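Local coordinates for protein beta-lactamase (Klebsiella pneumoniae, PDB 6HUH) that probably hydrolyses beta-lactam antibiotics to substituted beta-amino acids, as a class D serine beta-lactamase that confers antibiotic resistance, at residues A[214-219]-A[233-238]; A[42-47]-A[154-159]; A[184-189]-A[252-257]; A[28-33]-A[229-234]. All coordinates share one frame; numbering follows the deposited sequence.

In the fold
From the N terminus, strand 26-30 opens interaction 4 at 28-33, which closes on strand 228-238 at 229-234, 196 residues later. Within that span interaction 2 runs from the loop 42-47 to the start of helix 155-166. Interaction 3 begins next, on the edge strand 185-189, and closes only on the C-terminal helix at 252-257, so it crosses interaction 4. The short hairpin of interaction 1, 214-219 with 233-238, lies wholly within the span of interaction 3 and ends on the same strand as interaction 4, sharing Val-233 and His-234. Interaction 2 thus ties loop to helix, interaction 3 the C-terminal helix to the edge strand, and interactions 1 and 4 join neighbouring strands of the antiparallel sheet.

Interaction 1 of 4, residues A[214-219]-A[233-238]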
loop_
_atom_site.group_PDB
_atom_site.type_symbol
_atom_site.label_atom_id
_atom_site.label_comp_id
_atom_site.label_asym_id
_atom_site.label_seq_id
_atom_site.Cartn_x
_atom_site.Cartn_y
_atom_site.Cartn_z
ATOM N N GLN A 214 8.386 -19.818 -23.097
ATOM C CA GLN A 214 8.544 -20.042 -21.666
ATOM C C GLN A 214 8.581 -18.722 -20.904
ATOM O O GLN A 214 9.269 -17.784 -21.298
ATOM C CB GLN A 214 9.781 -20.900 -21.369
ATOM C CG GLN A 214 9.653 -22.335 -21.868
ATOM C CD GLN A 214 10.751 -23.227 -21.347
ATOM O OE1 GLN A 214 11.946 -23.012 -21.602
ATOM N NE2 GLN A 214 10.364 -24.267 -20.622
ATOM N N GLN A 215 7.841 -18.690 -19.797
ATOM C CA GLN A 215 7.710 -17.567 -18.885
ATOM C C GLN A 215 8.969 -17.431 -18.031
ATOM O O GLN A 215 9.513 -18.439 -17.584
ATOM C CB GLN A 215 6.503 -17.832 -17.969
ATOM C CG GLN A 215 5.533 -16.668 -17.845
ATOM C CD GLN A 215 4.458 -16.952 -16.829
ATOM O OE1 GLN A 215 4.321 -16.247 -15.825
ATOM N NE2 GLN A 215 3.671 -17.995 -17.059
ATOM N N ILE A 216 9.421 -16.191 -17.792
ATOM C CA ILE A 216 10.552 -15.916 -16.904
ATOM C C ILE A 216 10.006 -15.184 -15.691
ATOM O O ILE A 216 9.492 -14.070 -15.807
ATOM C CB ILE A 216 11.759 -15.144 -17.517
ATOM C CG1 ILE A 216 12.290 -15.819 -18.798
ATOM C CG2 ILE A 216 12.879 -14.956 -16.464
ATOM C CD1 ILE A 216 12.794 -14.858 -19.827
ATOM N N GLY A 217 10.097 -15.836 -14.552
ATOM C CA GLY A 217 9.679 -15.254 -13.291
ATOM C C GLY A 217 10.875 -14.606 -12.649
ATOM O O GLY A 217 11.982 -15.121 -12.750
ATOM N N TRP A 218 10.702 -13.458 -12.060
ATOM C CA TRP A 218 11.839 -12.826 -11.420
ATOM C C TRP A 218 11.467 -12.421 -9.992
ATOM O O TRP A 218 10.402 -11.855 -9.782
ATOM C CB TRP A 218 12.225 -11.525 -12.155
ATOM C CG TRP A 218 12.994 -11.559 -13.441
ATOM C CD1 TRP A 218 12.476 -11.384 -14.692
ATOM C CD2 TRP A 218 14.419 -11.411 -13.579
ATOM N NE1 TRP A 218 13.490 -11.241 -15.614
ATOM C CE2 TRP A 218 14.694 -11.264 -14.960
ATOM C CE3 TRP A 218 15.500 -11.456 -12.675
ATOM C CZ2 TRP A 218 15.995 -11.178 -15.455
ATOM C CZ3 TRP A 218 16.786 -11.365 -13.166
ATOM C CH2 TRP A 218 17.025 -11.223 -14.542
ATOM N N PHE A 219 12.354 -12.653 -9.035
ATOM C CA PHE A 219 12.244 -12.105 -7.692
ATOM C C PHE A 219 13.606 -11.606 -7.246
ATOM O O PHE A 219 14.485 -12.385 -6.858
ATOM C CB PHE A 219 11.544 -12.970 -6.655
ATOM C CG PHE A 219 11.217 -12.080 -5.477
ATOM C CD1 PHE A 219 10.344 -11.001 -5.615
ATOM C CD2 PHE A 219 11.850 -12.261 -4.254
ATOM C CE1 PHE A 219 10.096 -10.137 -4.553
ATOM C CE2 PHE A 219 11.575 -11.409 -3.179
ATOM C CZ PHE A 219 10.709 -10.345 -3.342
ATOM N N VAL A 233 18.741 -12.794 -6.287
ATOM C CA VAL A 233 18.158 -12.783 -7.622
ATOM C C VAL A 233 17.677 -14.200 -7.889
ATOM O O VAL A 233 18.427 -15.157 -7.663
ATOM C CB VAL A 233 19.165 -12.305 -8.715
ATOM C CG1 VAL A 233 18.514 -12.266 -10.091
ATOM C CG2 VAL A 233 19.775 -10.945 -8.388
ATOM N N HIS A 234 16.427 -14.351 -8.349
ATOM C CA HIS A 234 15.889 -15.679 -8.668
ATOM C C HIS A 234 15.013 -15.674 -9.912
ATOM O O HIS A 234 14.180 -14.788 -10.065
ATOM C CB HIS A 234 15.171 -16.296 -7.462
ATOM C CG HIS A 234 14.642 -17.688 -7.669
ATOM N ND1 HIS A 234 15.452 -18.715 -8.091
ATOM C CD2 HIS A 234 13.404 -18.183 -7.438
ATOM C CE1 HIS A 234 14.686 -19.792 -8.133
ATOM N NE2 HIS A 234 13.446 -19.518 -7.745
ATOM N N THR A 235 15.213 -16.659 -10.806
ATOM C CA THR A 235 14.402 -16.807 -12.020
ATOM C C THR A 235 13.669 -18.128 -12.046
ATOM O O THR A 235 14.190 -19.134 -11.562
ATOM C CB THR A 235 15.185 -16.604 -13.308
ATOM O OG1 THR A 235 16.231 -17.553 -13.351
ATOM C CG2 THR A 235 15.724 -15.194 -13.460
ATOM N N VAL A 236 12.462 -18.122 -12.615
ATOM C CA VAL A 236 11.654 -19.324 -12.775
ATOM C C VAL A 236 11.345 -19.437 -14.253
ATOM O O VAL A 236 10.691 -18.553 -14.815
ATOM C CB VAL A 236 10.354 -19.305 -11.929
ATOM C CG1 VAL A 236 9.427 -20.449 -12.312
ATOM C CG2 VAL A 236 10.664 -19.343 -10.444
ATOM N N ILE A 237 11.801 -20.508 -14.883
ATOM C CA ILE A 237 11.477 -20.726 -16.285
ATOM C C ILE A 237 10.461 -21.865 -16.346
ATOM O O ILE A 237 10.755 -22.981 -15.901
ATOM C CB ILE A 237 12.724 -20.883 -17.225
ATOM C CG1 ILE A 237 13.426 -19.510 -17.490
ATOM C CG2 ILE A 237 12.323 -21.513 -18.560
ATOM C CD1 ILE A 237 14.372 -18.972 -16.417
ATOM N N GLN A 238 9.253 -21.564 -16.836
ATOM C CA GLN A 238 8.170 -22.533 -16.914
ATOM C C GLN A 238 7.210 -22.259 -18.062
ATOM O O GLN A 238 7.209 -21.177 -18.643
ATOM C CB GLN A 238 7.388 -22.572 -15.582
ATOM C CG GLN A 238 6.938 -21.200 -15.079
ATOM C CD GLN A 238 5.506 -21.172 -14.625
ATOM O OE1 GLN A 238 5.212 -21.365 -13.441
ATOM N NE2 GLN A 238 4.586 -20.882 -15.544
#
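Gln-215 to Phe-219 run antiparallel to Val-233 to Gln-238, the strand axes 4.4 Å apart at closest and 159° between their directions, forming a beta hairpin in the central sheet of the class D beta-lactamase fold. Paired bonds define the register: Gly-217 N gives to Val-236 O at 2.8 Å and Val-236 N to Gly-217 O at 3.0 Å, with a second such pair between Gln-215 and Gln-238.

On one face, Ile-216, Trp-218, Thr-235 and Ile-237 form a row. Ile-216 and Ile-237 lie side by side, CG1 to CG1 4.1 Å. Thr-235 CG2 sits over the six-membered ring of Trp-218, 3.9 Å from the centroid and 14° off the normal, a CH-pi contact, while Val-233 CG1 meets the ring edge. With Trp-218 CG beside the backbone N (chi1 -78°), the indole leans toward the partner strand; its NE1 bonds to Pro-48 O, and the side chain lies about 8 Å from that of Ser-51, the predicted acyl-ester serine. The opposite face carries Gln-215 and Gln-238 side by side, their NE2 atoms, both donors, not hydrogen-bonded to each other and their OE1 atoms weakly bonded to Ala-245 N and Arg-248 NE respectively.

Interaction 2 of 4, residues A[42-47]-A[154-159]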
loop_
_atom_site.group_PDB
_atom_site.type_symbol
_atom_site.label_atom_id
_atom_site.label_comp_id
_atom_site.label_asym_id
_atom_site.label_seq_id
_atom_site.Cartn_x
_atom_site.Cartn_y
_atom_site.Cartn_z
ATOM N N ASP A 42 21.333 -20.954 -14.584
ATOM C CA ASP A 42 21.742 -20.013 -15.629
ATOM C C ASP A 42 21.806 -18.559 -15.140
ATOM O O ASP A 42 20.993 -17.707 -15.526
ATOM C CB ASP A 42 20.857 -20.170 -16.870
ATOM C CG ASP A 42 21.537 -19.777 -18.159
ATOM O OD1 ASP A 42 22.648 -19.174 -18.092
ATOM O OD2 ASP A 42 20.959 -20.048 -19.237
ATOM N N CYS A 43 22.834 -18.284 -14.331
ATOM C CA CYS A 43 23.083 -16.994 -13.683
ATOM C C CYS A 43 23.786 -15.951 -14.562
ATOM O O CYS A 43 23.817 -14.785 -14.174
ATOM C CB CYS A 43 23.827 -17.205 -12.363
ATOM S SG CYS A 43 22.831 -18.037 -11.077
ATOM N N ALA A 44 24.313 -16.360 -15.739
ATOM C CA ALA A 44 25.058 -15.500 -16.669
ATOM C C ALA A 44 24.328 -15.145 -17.962
ATOM O O ALA A 44 24.722 -14.188 -18.629
ATOM C CB ALA A 44 26.399 -16.115 -16.979
ATOM N N SER A 45 23.263 -15.872 -18.316
ATOM C CA SER A 45 22.483 -15.554 -19.522
ATOM C C SER A 45 21.617 -14.319 -19.329
ATOM O O SER A 45 21.004 -14.150 -18.277
ATOM C CB SER A 45 21.615 -16.731 -19.952
ATOM O OG SER A 45 22.445 -17.773 -20.425
ATOM N N GLN A 46 21.549 -13.482 -20.365
ATOM C CA GLN A 46 20.761 -12.253 -20.360
ATOM C C GLN A 46 19.292 -12.564 -20.627
ATOM O O GLN A 46 18.984 -13.267 -21.595
ATOM C CB GLN A 46 21.287 -11.268 -21.426
ATOM C CG GLN A 46 22.723 -10.792 -21.220
ATOM C CD GLN A 46 22.976 -9.473 -21.895
ATOM O OE1 GLN A 46 23.322 -8.473 -21.241
ATOM N NE2 GLN A 46 22.807 -9.434 -23.216
ATOM N N LEU A 47 18.388 -12.029 -19.792
ATOM C CA LEU A 47 16.949 -12.231 -19.957
ATOM C C LEU A 47 16.167 -10.909 -19.913
ATOM O O LEU A 47 16.634 -9.962 -19.261
ATOM C CB LEU A 47 16.407 -13.163 -18.858
ATOM C CG LEU A 47 16.995 -14.575 -18.755
ATOM C CD1 LEU A 47 16.726 -15.165 -17.386
ATOM C CD2 LEU A 47 16.481 -15.471 -19.862
ATOM N N SER A 154 21.265 -10.141 -17.161
ATOM C CA SER A 154 21.580 -11.450 -16.614
ATOM C C SER A 154 21.418 -11.406 -15.059
ATOM O O SER A 154 21.597 -10.328 -14.448
ATOM C CB SER A 154 22.974 -11.885 -17.045
ATOM O OG SER A 154 23.890 -11.817 -15.972
ATOM N N PRO A 155 21.047 -12.541 -14.396
ATOM C CA PRO A 155 20.898 -12.506 -12.923
ATOM C C PRO A 155 22.128 -11.955 -12.178
ATOM O O PRO A 155 21.960 -11.303 -11.136
ATOM C CB PRO A 155 20.566 -13.956 -12.562
ATOM C CG PRO A 155 19.945 -14.502 -13.796
ATOM C CD PRO A 155 20.711 -13.880 -14.924
ATOM N N GLN A 156 23.346 -12.174 -12.747
ATOM C CA GLN A 156 24.625 -11.683 -12.230
ATOM C C GLN A 156 24.634 -10.175 -12.281
ATOM O O GLN A 156 24.879 -9.533 -11.256
ATOM C CB GLN A 156 25.808 -12.212 -13.059
ATOM C CG GLN A 156 26.427 -13.489 -12.540
ATOM C CD GLN A 156 27.204 -14.184 -13.633
ATOM O OE1 GLN A 156 27.655 -13.560 -14.608
ATOM N NE2 GLN A 156 27.358 -15.506 -13.499
ATOM N N GLU A 157 24.359 -9.609 -13.478
ATOM C CA GLU A 157 24.308 -8.169 -13.734
ATOM C C GLU A 157 23.295 -7.475 -12.826
ATOM O O GLU A 157 23.628 -6.426 -12.288
ATOM C CB GLU A 157 23.989 -7.881 -15.206
ATOM C CG GLU A 157 25.068 -8.268 -16.192
ATOM C CD GLU A 157 24.657 -8.137 -17.647
ATOM O OE1 GLU A 157 23.481 -8.432 -17.965
ATOM O OE2 GLU A 157 25.525 -7.777 -18.478
ATOM N N GLN A 158 22.081 -8.076 -12.632
ATOM C CA GLN A 158 21.001 -7.593 -11.730
ATOM C C GLN A 158 21.474 -7.390 -10.291
ATOM O O GLN A 158 21.127 -6.381 -9.676
ATOM C CB GLN A 158 19.838 -8.581 -11.701
ATOM C CG GLN A 158 18.846 -8.337 -12.795
ATOM C CD GLN A 158 17.603 -7.642 -12.344
ATOM O OE1 GLN A 158 17.604 -6.814 -11.413
ATOM N NE2 GLN A 158 16.512 -7.957 -13.032
ATOM N N ALA A 159 22.255 -8.367 -9.770
ATOM C CA ALA A 159 22.871 -8.388 -8.441
ATOM C C ALA A 159 23.914 -7.282 -8.338
ATOM O O ALA A 159 23.985 -6.609 -7.313
ATOM C CB ALA A 159 23.535 -9.740 -8.198
#
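Cys-43 O accepts a hydrogen bond from Gln-156 N at 3.0 Å, joining the loop 42-47 to the capped N terminus of helix 155-166. Ser-154 and Glu-157 form a capping box: Ser-154 N gives a bond to Glu-157 OE1 at 2.9 Å, met on the anti side of the carboxylate, while Glu-157 N returns only a weak bond to Ser-154 OG. The loop carbonyl points nearly straight at Gln-156 N (C=O...N 165°), but the bond is bent at the hydrogen (137°), and that N-H also gives a weak bond to Ser-154 OG.

The tight part lies around Cys-43, Ser-154 and Pro-155, all buried. Pro-155 CD touches Cys-43 O and Ser-45 O, and the carbonyl oxygens of Ala-44 and Ser-45 approach Ser-154 CB from the same side. Cys-43 is itself tied by a disulfide to Cys-26, securing the loop to strand 26-30 as well.

Toward solvent the fit is slacker. Exposed Ala-44 brings its CB to the amide of Gln-156, and Gln-46 reaches out beside Glu-157. Ser-45 OG gives a hydrogen bond to Asp-42 OD1 at 2.7 Å, meeting the syn side of the carboxylate 27° out of its plane.

Interaction 3 of 4, residues A[184-189]-A[252-257]; sequences LRQPDI and EVFAAL
Phe-254 reaches from the C-terminal helix to the edge strand, with Pro-187 O and Gln-186 CB at its ring edge and Ile-189 oblique to the ring. Strand 185-189, weakly bonded and outermost in the central antiparallel sheet, runs nearly parallel to the 252-257 helix segment (14°), but their axes stay 10.5 Å apart, so side chains must bridge the gap.

The apolar contacts do most of this. Ile-189 CD1 touches Phe-254 CD1 at 3.7 Å, and the same methyl meets Leu-257 CD2 at 3.8 Å. With Ile-189 CG1 beside the backbone N (chi1 -65°), the chain end is carried into the notch between the two helix residues. Pro-187 stands at about a right angle to Phe-254, CD to CZ 4.0 Å, and Gln-186 CB approaches the same CZ.

A polar atom also takes part: Pro-187 O lies in the ring plane of Phe-254, facing CE1 at 3.3 Å. The charged pair stays within the strand, where Arg-185 grips Asp-188 OD1 end-on with NH1 (2.8 Å) and NH2 (2.9 Å) in a salt bridge. Gln-71 of the second subunit packs on Pro-187 and Asp-188.

No hydrogen bond crosses between the two segments. Their adhesion rests mainly on apolar contacts, which depend on the fit of side chains rather than on paired donors and acceptors.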
loop_
_atom_site.group_PDB
_atom_site.type_symbol
_atom_site.label_atom_id
_atom_site.label_comp_id
_atom_site.label_asym_id
_atom_site.label_seq_id
_atom_site.Cartn_x
_atom_site.Cartn_y
_atom_site.Cartn_z
ATOM N N LEU A 184 9.108 -0.412 -2.634
ATOM C CA LEU A 184 9.601 -1.790 -2.937
ATOM C C LEU A 184 9.636 -2.771 -1.733
ATOM O O LEU A 184 10.015 -3.928 -1.916
ATOM C CB LEU A 184 11.031 -1.751 -3.549
ATOM C CG LEU A 184 11.229 -1.377 -5.011
ATOM C CD1 LEU A 184 12.689 -1.324 -5.327
ATOM C CD2 LEU A 184 10.550 -2.366 -5.926
ATOM N N ARG A 185 9.308 -2.288 -0.512
ATOM C CA ARG A 185 9.304 -3.043 0.747
ATOM C C ARG A 185 8.354 -4.239 0.725
ATOM O O ARG A 185 7.234 -4.146 0.226
ATOM C CB ARG A 185 9.006 -2.113 1.921
ATOM C CG ARG A 185 9.211 -2.735 3.292
ATOM C CD ARG A 185 10.441 -2.194 4.004
ATOM N NE ARG A 185 10.278 -2.236 5.459
ATOM C CZ ARG A 185 10.416 -3.329 6.200
ATOM N NH1 ARG A 185 10.726 -4.495 5.634
ATOM N NH2 ARG A 185 10.226 -3.274 7.512
ATOM N N GLN A 186 8.824 -5.352 1.293
ATOM C CA GLN A 186 8.190 -6.669 1.393
ATOM C C GLN A 186 8.052 -7.103 2.889
ATOM O O GLN A 186 8.672 -6.470 3.767
ATOM C CB GLN A 186 9.083 -7.690 0.644
ATOM C CG GLN A 186 9.210 -7.485 -0.863
ATOM C CD GLN A 186 7.968 -7.914 -1.605
ATOM O OE1 GLN A 186 7.309 -8.897 -1.243
ATOM N NE2 GLN A 186 7.609 -7.169 -2.654
ATOM N N PRO A 187 7.289 -8.192 3.211
ATOM C CA PRO A 187 7.202 -8.626 4.617
ATOM C C PRO A 187 8.568 -9.020 5.162
ATOM O O PRO A 187 9.404 -9.576 4.435
ATOM C CB PRO A 187 6.250 -9.834 4.576
ATOM C CG PRO A 187 5.518 -9.714 3.301
ATOM C CD PRO A 187 6.480 -9.074 2.345
ATOM N N ASP A 188 8.772 -8.728 6.452
ATOM C CA ASP A 188 9.987 -8.987 7.211
ATOM C C ASP A 188 10.288 -10.488 7.381
ATOM O O ASP A 188 9.446 -11.353 7.104
ATOM C CB ASP A 188 9.822 -8.364 8.613
ATOM C CG ASP A 188 10.313 -6.935 8.792
ATOM O OD1 ASP A 188 10.103 -6.108 7.865
ATOM O OD2 ASP A 188 10.827 -6.618 9.899
ATOM N N ILE A 189 11.521 -10.769 7.839
ATOM C CA ILE A 189 12.071 -12.047 8.279
ATOM C C ILE A 189 12.846 -11.620 9.550
ATOM O O ILE A 189 13.772 -10.826 9.432
ATOM C CB ILE A 189 12.948 -12.747 7.189
ATOM C CG1 ILE A 189 12.096 -13.138 5.956
ATOM C CG2 ILE A 189 13.649 -13.988 7.775
ATOM C CD1 ILE A 189 12.865 -13.573 4.737
ATOM N N GLU A 252 9.841 -19.029 -3.345
ATOM C CA GLU A 252 11.109 -19.765 -3.231
ATOM C C GLU A 252 12.225 -18.953 -2.568
ATOM O O GLU A 252 13.103 -19.530 -1.918
ATOM C CB GLU A 252 11.556 -20.328 -4.597
ATOM C CG GLU A 252 10.836 -21.606 -4.998
ATOM C CD GLU A 252 10.830 -21.919 -6.487
ATOM O OE1 GLU A 252 9.754 -22.298 -7.010
ATOM O OE2 GLU A 252 11.898 -21.800 -7.132
ATOM N N VAL A 253 12.182 -17.626 -2.724
ATOM C CA VAL A 253 13.162 -16.732 -2.112
ATOM C C VAL A 253 12.890 -16.656 -0.609
ATOM O O VAL A 253 13.808 -16.832 0.188
ATOM C CB VAL A 253 13.163 -15.353 -2.803
ATOM C CG1 VAL A 253 13.827 -14.293 -1.941
ATOM C CG2 VAL A 253 13.848 -15.432 -4.160
ATOM N N PHE A 254 11.611 -16.458 -0.235
ATOM C CA PHE A 254 11.164 -16.383 1.158
ATOM C C PHE A 254 11.353 -17.693 1.909
ATOM O O PHE A 254 11.500 -17.675 3.133
ATOM C CB PHE A 254 9.723 -15.877 1.259
ATOM C CG PHE A 254 9.643 -14.378 1.388
ATOM C CD1 PHE A 254 9.892 -13.754 2.608
ATOM C CD2 PHE A 254 9.271 -13.593 0.307
ATOM C CE1 PHE A 254 9.810 -12.368 2.730
ATOM C CE2 PHE A 254 9.166 -12.211 0.435
ATOM C CZ PHE A 254 9.438 -11.610 1.644
ATOM N N ALA A 255 11.383 -18.820 1.179
ATOM C CA ALA A 255 11.619 -20.134 1.757
ATOM C C ALA A 255 13.104 -20.230 2.144
ATOM O O ALA A 255 13.419 -20.332 3.335
ATOM C CB ALA A 255 11.253 -21.223 0.748
ATOM N N ALA A 256 14.000 -20.088 1.125
ATOM C CA ALA A 256 15.464 -20.206 1.168
ATOM C C ALA A 256 16.265 -19.001 1.713
ATOM O O ALA A 256 17.495 -19.099 1.807
ATOM C CB ALA A 256 15.967 -20.550 -0.214
ATOM N N LEU A 257 15.588 -17.896 2.083
ATOM C CA LEU A 257 16.233 -16.687 2.592
ATOM C C LEU A 257 16.768 -16.788 4.028
ATOM O O LEU A 257 17.932 -16.430 4.246
ATOM C CB LEU A 257 15.290 -15.493 2.454
ATOM C CG LEU A 257 15.858 -14.234 1.833
ATOM C CD1 LEU A 257 16.686 -14.522 0.616
ATOM C CD2 LEU A 257 14.753 -13.281 1.481
#

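Interaction 4 of 4, residues A[28-33]-A[229-234]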
loop_
_atom_site.group_PDB
_atom_site.type_symbol
_atom_site.label_atom_id
_atom_site.label_comp_id
_atom_site.label_asym_id
_atom_site.label_seq_id
_atom_site.Cartn_x
_atom_site.Cartn_y
_atom_site.Cartn_z
ATOM N N LEU A 28 20.506 -17.056 -7.220
ATOM C CA LEU A 28 21.736 -16.358 -6.895
ATOM C C LEU A 28 21.642 -15.550 -5.608
ATOM O O LEU A 28 20.714 -14.748 -5.450
ATOM C CB LEU A 28 22.065 -15.411 -8.070
ATOM C CG LEU A 28 23.453 -14.777 -8.072
ATOM C CD1 LEU A 28 24.029 -14.766 -9.447
ATOM C CD2 LEU A 28 23.448 -13.382 -7.452
ATOM N N PHE A 29 22.637 -15.688 -4.725
ATOM C CA PHE A 29 22.745 -14.877 -3.493
ATOM C C PHE A 29 24.076 -14.106 -3.498
ATOM O O PHE A 29 25.148 -14.728 -3.611
ATOM C CB PHE A 29 22.568 -15.701 -2.202
ATOM C CG PHE A 29 21.227 -16.367 -2.028
ATOM C CD1 PHE A 29 20.123 -15.645 -1.597
ATOM C CD2 PHE A 29 21.071 -17.730 -2.262
ATOM C CE1 PHE A 29 18.878 -16.268 -1.437
ATOM C CE2 PHE A 29 19.829 -18.352 -2.085
ATOM C CZ PHE A 29 18.744 -17.620 -1.662
ATOM N N ALA A 30 23.997 -12.761 -3.438
ATOM C CA ALA A 30 25.172 -11.886 -3.442
ATOM C C ALA A 30 25.306 -11.077 -2.140
ATOM O O ALA A 30 24.328 -10.925 -1.415
ATOM C CB ALA A 30 25.134 -10.951 -4.652
ATOM N N ASP A 31 26.523 -10.566 -1.846
ATOM C CA ASP A 31 26.778 -9.740 -0.657
ATOM C C ASP A 31 26.369 -8.275 -0.878
ATOM O O ASP A 31 25.669 -7.976 -1.851
ATOM C CB ASP A 31 28.240 -9.859 -0.162
ATOM C CG ASP A 31 29.319 -9.549 -1.183
ATOM O OD1 ASP A 31 29.315 -8.421 -1.735
ATOM O OD2 ASP A 31 30.231 -10.388 -1.351
ATOM N N GLY A 32 26.816 -7.388 0.027
ATOM C CA GLY A 32 26.529 -5.953 -0.005
ATOM C C GLY A 32 26.930 -5.239 -1.283
ATOM O O GLY A 32 26.100 -4.550 -1.881
ATOM N N SER A 33 28.195 -5.427 -1.725
ATOM C CA SER A 33 28.751 -4.811 -2.943
ATOM C C SER A 33 28.084 -5.259 -4.250
ATOM O O SER A 33 28.245 -4.596 -5.275
ATOM C CB SER A 33 30.259 -5.053 -3.029
ATOM O OG SER A 33 30.578 -6.431 -3.165
ATOM N N LYS A 229 23.818 -6.377 4.901
ATOM C CA LYS A 229 22.958 -6.332 3.710
ATOM C C LYS A 229 23.212 -7.574 2.836
ATOM O O LYS A 229 24.306 -8.137 2.891
ATOM C CB LYS A 229 23.179 -5.042 2.903
ATOM C CG LYS A 229 22.426 -3.844 3.465
ATOM C CD LYS A 229 22.799 -2.553 2.754
ATOM C CE LYS A 229 22.319 -1.331 3.503
ATOM N NZ LYS A 229 20.884 -1.024 3.236
ATOM N N LEU A 230 22.203 -8.021 2.065
ATOM C CA LEU A 230 22.312 -9.222 1.235
ATOM C C LEU A 230 21.418 -9.115 0.009
ATOM O O LEU A 230 20.200 -9.014 0.151
ATOM C CB LEU A 230 21.934 -10.456 2.075
ATOM C CG LEU A 230 21.944 -11.832 1.408
ATOM C CD1 LEU A 230 22.862 -12.753 2.129
ATOM C CD2 LEU A 230 20.553 -12.461 1.411
ATOM N N ILE A 231 22.025 -9.142 -1.193
ATOM C CA ILE A 231 21.311 -9.117 -2.477
ATOM C C ILE A 231 20.844 -10.573 -2.773
ATOM O O ILE A 231 21.427 -11.525 -2.252
ATOM C CB ILE A 231 22.217 -8.587 -3.627
ATOM C CG1 ILE A 231 22.952 -7.257 -3.287
ATOM C CG2 ILE A 231 21.460 -8.486 -4.938
ATOM C CD1 ILE A 231 22.184 -6.080 -2.990
ATOM N N PHE A 232 19.798 -10.731 -3.603
ATOM C CA PHE A 232 19.257 -12.023 -4.038
ATOM C C PHE A 232 18.543 -11.842 -5.376
ATOM O O PHE A 232 17.870 -10.837 -5.593
ATOM C CB PHE A 232 18.347 -12.679 -2.980
ATOM C CG PHE A 232 17.158 -11.854 -2.574
ATOM C CD1 PHE A 232 16.027 -11.784 -3.385
ATOM C CD2 PHE A 232 17.149 -11.164 -1.370
ATOM C CE1 PHE A 232 14.951 -10.949 -3.049
ATOM C CE2 PHE A 232 16.041 -10.380 -1.002
ATOM C CZ PHE A 232 14.958 -10.262 -1.855
ATOM N N VAL A 233 18.741 -12.794 -6.287
ATOM C CA VAL A 233 18.158 -12.783 -7.622
ATOM C C VAL A 233 17.677 -14.200 -7.889
ATOM O O VAL A 233 18.427 -15.157 -7.663
ATOM C CB VAL A 233 19.165 -12.305 -8.715
ATOM C CG1 VAL A 233 18.514 -12.266 -10.091
ATOM C CG2 VAL A 233 19.775 -10.945 -8.388
ATOM N N HIS A 234 16.427 -14.351 -8.349
ATOM C CA HIS A 234 15.889 -15.679 -8.668
ATOM C C HIS A 234 15.013 -15.674 -9.912
ATOM O O HIS A 234 14.180 -14.788 -10.065
ATOM C CB HIS A 234 15.171 -16.296 -7.462
ATOM C CG HIS A 234 14.642 -17.688 -7.669
ATOM N ND1 HIS A 234 15.452 -18.715 -8.091
ATOM C CD2 HIS A 234 13.404 -18.183 -7.438
ATOM C CE1 HIS A 234 14.686 -19.792 -8.133
ATOM N NE2 HIS A 234 13.446 -19.518 -7.745
#
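Phe-29 and Phe-232 slant across one another, and they touch by ring and stem: Phe-29 CD1 rests against Phe-232 CB at 3.7 Å. Opposite first torsions account for this. Phe-29 CG lies beside the backbone N, anti to the carbonyl carbon (chi1 -62°), whereas Phe-232 turns CG between N and the carbonyl carbon (chi1 59°), which sends its ring away from strand 26-30 to meet the ring of Phe-219. Leu-230 CD2 approaches the Phe-29 ring more distantly, at 4.4 Å from CD1, and Ile-231 O lies at the ring edge. Helix 245-264 covers this face through Val-253, set on Phe-232, and Leu-257, set on Phe-29.

The backbone between them is an antiparallel strand pair, 161° between directions, in which the N-terminal strand 26-30 is laid beside strand 228-238 in the central sheet of the transpeptidase-like fold. Leu-28 N gives to Val-233 O and Val-233 N to Leu-28 O, both at 2.9 Å and nearly straight. Ala-30 N bonds to Ile-231 O at 3.1 Å; the return bond is weak.

The other face is plainer. Ala-30 CB sits against Ile-231 CB at 3.9 Å, Leu-28 CB stands next to Val-233 CB at 4.3 Å, and helix 155-166 lies over them, with Ala-159 on Leu-28 and Leu-162 on Ile-231. In the following turn, Ser-33 OG gives a hydrogen bond to Asp-31 OD1.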